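Local coordinates for protein aromatic-ring-hydroxylating dioxygenase beta subunit (Catenulispora acidiphila, PDB 6VW4) that is of uncertain function, an NTF2-like superfamily protein with a possible role in polyketide biosynthesis that binds the benzoisochromene acid S-DNPA in its pocket, at residues Q16-Q21 against V96-Y101. Numbering follows the deposited sequence.
Sequences QHQARQ and VQADFY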
loop_
_atom_site.group_PDB
_atom_site.type_symbol
_atom_site.label_atom_id
_atom_site.label_comp_id
_atom_site.label_asym_id
_atom_site.label_seq_id
_atom_site.Cartn_x
_atom_site.Cartn_y
_atom_site.Cartn_z
ATOM N N GLN A 16 1.092 -7.953 9.246
ATOM C CA GLN A 16 -0.136 -8.306 9.954
ATOM C C GLN A 16 -0.245 -7.534 11.257
ATOM O O GLN A 16 -1.330 -7.046 11.623
ATOM C CB GLN A 16 -0.180 -9.814 10.222
ATOM C CG GLN A 16 -1.243 -10.256 11.239
ATOM C CD GLN A 16 -2.562 -10.698 10.573
ATOM O OE1 GLN A 16 -2.711 -10.615 9.356
ATOM N NE2 GLN A 16 -3.517 -11.159 11.377
ATOM N N HIS A 17 0.864 -7.470 11.996
ATOM C CA HIS A 17 0.901 -6.745 13.261
ATOM C C HIS A 17 0.658 -5.259 13.027
ATOM O O HIS A 17 -0.126 -4.630 13.732
ATOM C CB HIS A 17 2.278 -6.994 13.923
ATOM C CG HIS A 17 2.548 -6.166 15.138
ATOM N ND1 HIS A 17 1.987 -6.439 16.372
ATOM C CD2 HIS A 17 3.355 -5.085 15.316
ATOM C CE1 HIS A 17 2.407 -5.536 17.244
ATOM N NE2 HIS A 17 3.257 -4.721 16.636
ATOM N N GLN A 18 1.313 -4.669 12.022
ATOM C CA GLN A 18 1.072 -3.240 11.781
ATOM C C GLN A 18 -0.374 -2.981 11.392
ATOM O O GLN A 18 -0.984 -2.013 11.857
ATOM C CB GLN A 18 2.023 -2.706 10.719
ATOM C CG GLN A 18 3.465 -2.629 11.241
ATOM C CD GLN A 18 4.425 -2.270 10.165
ATOM O OE1 GLN A 18 4.167 -2.545 8.997
ATOM N NE2 GLN A 18 5.547 -1.651 10.541
ATOM N N ALA A 19 -0.957 -3.873 10.586
ATOM C CA ALA A 19 -2.344 -3.707 10.175
ATOM C C ALA A 19 -3.278 -3.714 11.374
ATOM O O ALA A 19 -4.129 -2.825 11.523
ATOM C CB ALA A 19 -2.733 -4.822 9.207
ATOM N N ARG A 20 -3.116 -4.700 12.270
ATOM C CA ARG A 20 -3.978 -4.766 13.460
ATOM C C ARG A 20 -3.795 -3.530 14.342
ATOM O O ARG A 20 -4.776 -2.917 14.763
ATOM C CB ARG A 20 -3.690 -6.035 14.277
ATOM C CG ARG A 20 -4.013 -7.340 13.581
ATOM C CD ARG A 20 -5.379 -7.886 13.914
ATOM N NE ARG A 20 -5.423 -9.342 13.733
ATOM C CZ ARG A 20 -6.388 -10.002 13.090
ATOM N NH1 ARG A 20 -7.424 -9.349 12.556
ATOM N NH2 ARG A 20 -6.315 -11.323 12.976
ATOM N N GLN A 21 -2.547 -3.148 14.626
ATOM C CA GLN A 21 -2.284 -1.903 15.332
ATOM C C GLN A 21 -3.110 -0.755 14.774
ATOM O O GLN A 21 -3.764 -0.021 15.519
ATOM C CB GLN A 21 -0.824 -1.487 15.180
ATOM C CG GLN A 21 0.089 -2.016 16.118
ATOM C CD GLN A 21 1.457 -1.423 15.926
ATOM O OE1 GLN A 21 1.886 -1.122 14.792
ATOM N NE2 GLN A 21 2.191 -1.318 17.019
ATOM N N VAL A 96 13.742 -6.697 15.593
ATOM C CA VAL A 96 13.724 -6.412 14.163
ATOM C C VAL A 96 13.387 -4.953 13.921
ATOM O O VAL A 96 12.486 -4.386 14.547
ATOM C CB VAL A 96 12.743 -7.325 13.402
ATOM C CG1 VAL A 96 11.339 -7.080 13.835
ATOM C CG2 VAL A 96 12.897 -7.122 11.896
ATOM N N GLN A 97 14.122 -4.356 12.999
ATOM C CA GLN A 97 13.879 -2.999 12.552
ATOM C C GLN A 97 13.042 -2.995 11.276
ATOM O O GLN A 97 13.338 -3.731 10.339
ATOM C CB GLN A 97 15.200 -2.289 12.304
ATOM C CG GLN A 97 15.034 -0.818 11.961
ATOM C CD GLN A 97 16.364 -0.152 11.681
ATOM O OE1 GLN A 97 16.790 -0.027 10.531
ATOM N NE2 GLN A 97 17.018 0.301 12.740
ATOM N N ALA A 98 12.026 -2.134 11.245
ATOM C CA ALA A 98 11.127 -1.982 10.119
ATOM C C ALA A 98 11.100 -0.528 9.666
ATOM O O ALA A 98 10.662 0.352 10.417
ATOM C CB ALA A 98 9.715 -2.422 10.498
ATOM N N ASP A 99 11.501 -0.295 8.418
ATOM C CA ASP A 99 11.391 1.007 7.756
ATOM C C ASP A 99 10.272 0.974 6.724
ATOM O O ASP A 99 10.200 0.048 5.906
ATOM C CB ASP A 99 12.692 1.401 7.050
ATOM C CG ASP A 99 13.846 1.614 8.026
ATOM O OD1 ASP A 99 13.629 2.345 9.003
ATOM O OD2 ASP A 99 14.952 1.066 7.822
ATOM N N PHE A 100 9.432 1.998 6.733
ATOM C CA PHE A 100 8.306 2.006 5.831
ATOM C C PHE A 100 7.763 3.422 5.679
ATOM O O PHE A 100 8.204 4.359 6.335
ATOM C CB PHE A 100 7.227 1.019 6.335
ATOM C CG PHE A 100 6.689 1.343 7.694
ATOM C CD1 PHE A 100 7.354 0.912 8.857
ATOM C CD2 PHE A 100 5.530 2.075 7.829
ATOM C CE1 PHE A 100 6.856 1.199 10.124
ATOM C CE2 PHE A 100 5.009 2.388 9.123
ATOM C CZ PHE A 100 5.674 1.951 10.260
ATOM N N TYR A 101 6.795 3.548 4.769
ATOM C CA TYR A 101 6.112 4.791 4.452
ATOM C C TYR A 101 4.717 4.734 5.042
ATOM O O TYR A 101 4.056 3.680 5.033
ATOM C CB TYR A 101 6.021 5.025 2.928
ATOM C CG TYR A 101 7.340 5.306 2.213
ATOM C CD1 TYR A 101 8.517 5.571 2.930
ATOM C CD2 TYR A 101 7.404 5.299 0.820
ATOM C CE1 TYR A 101 9.696 5.851 2.267
ATOM C CE2 TYR A 101 8.548 5.563 0.161
ATOM C CZ TYR A 101 9.689 5.870 0.884
ATOM O OH TYR A 101 10.839 6.124 0.191
#
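Q18 on helix 8-26 reaches across to F100 on strand 96-108, and nearly all of the contact is van der Waals packing between the Q18 amide and the F100 ring. The amide nitrogen NE2 of Q18 comes onto the ring face at its rim, almost directly above CE1 of F100 at 3.2 Å. It is equally far, 3.6 Å, from CD1 and CZ of F100, while CD of Q18 stands higher over the same face, offset toward the rim. With 60° between the amide and ring planes, the two groups are steeply inclined rather than stacked flat. Q18 gets there as an extended chain, CG anti to the carbonyl carbon (chi1 -71°). F100 meets it from the opposite direction. A98, two residues earlier on the strand, adds a methyl, CB, 4.2 Å from NE2 of Q18.

The NE2 nitrogen finds its hydrogen-bond partner outside the two segments, in OD2 of D122 on the adjoining strand 111-126, which helps fix the buried amide's rotation. The F100 ring also meets that of F80, and the side chain of F100 lies about 5 Å from the bound ligand S-DNPA. The arrangement packs the N-terminal helix against the curved sheet, as in the SnoaL-like, NTF2-type alpha+beta cone, beside its ligand pocket.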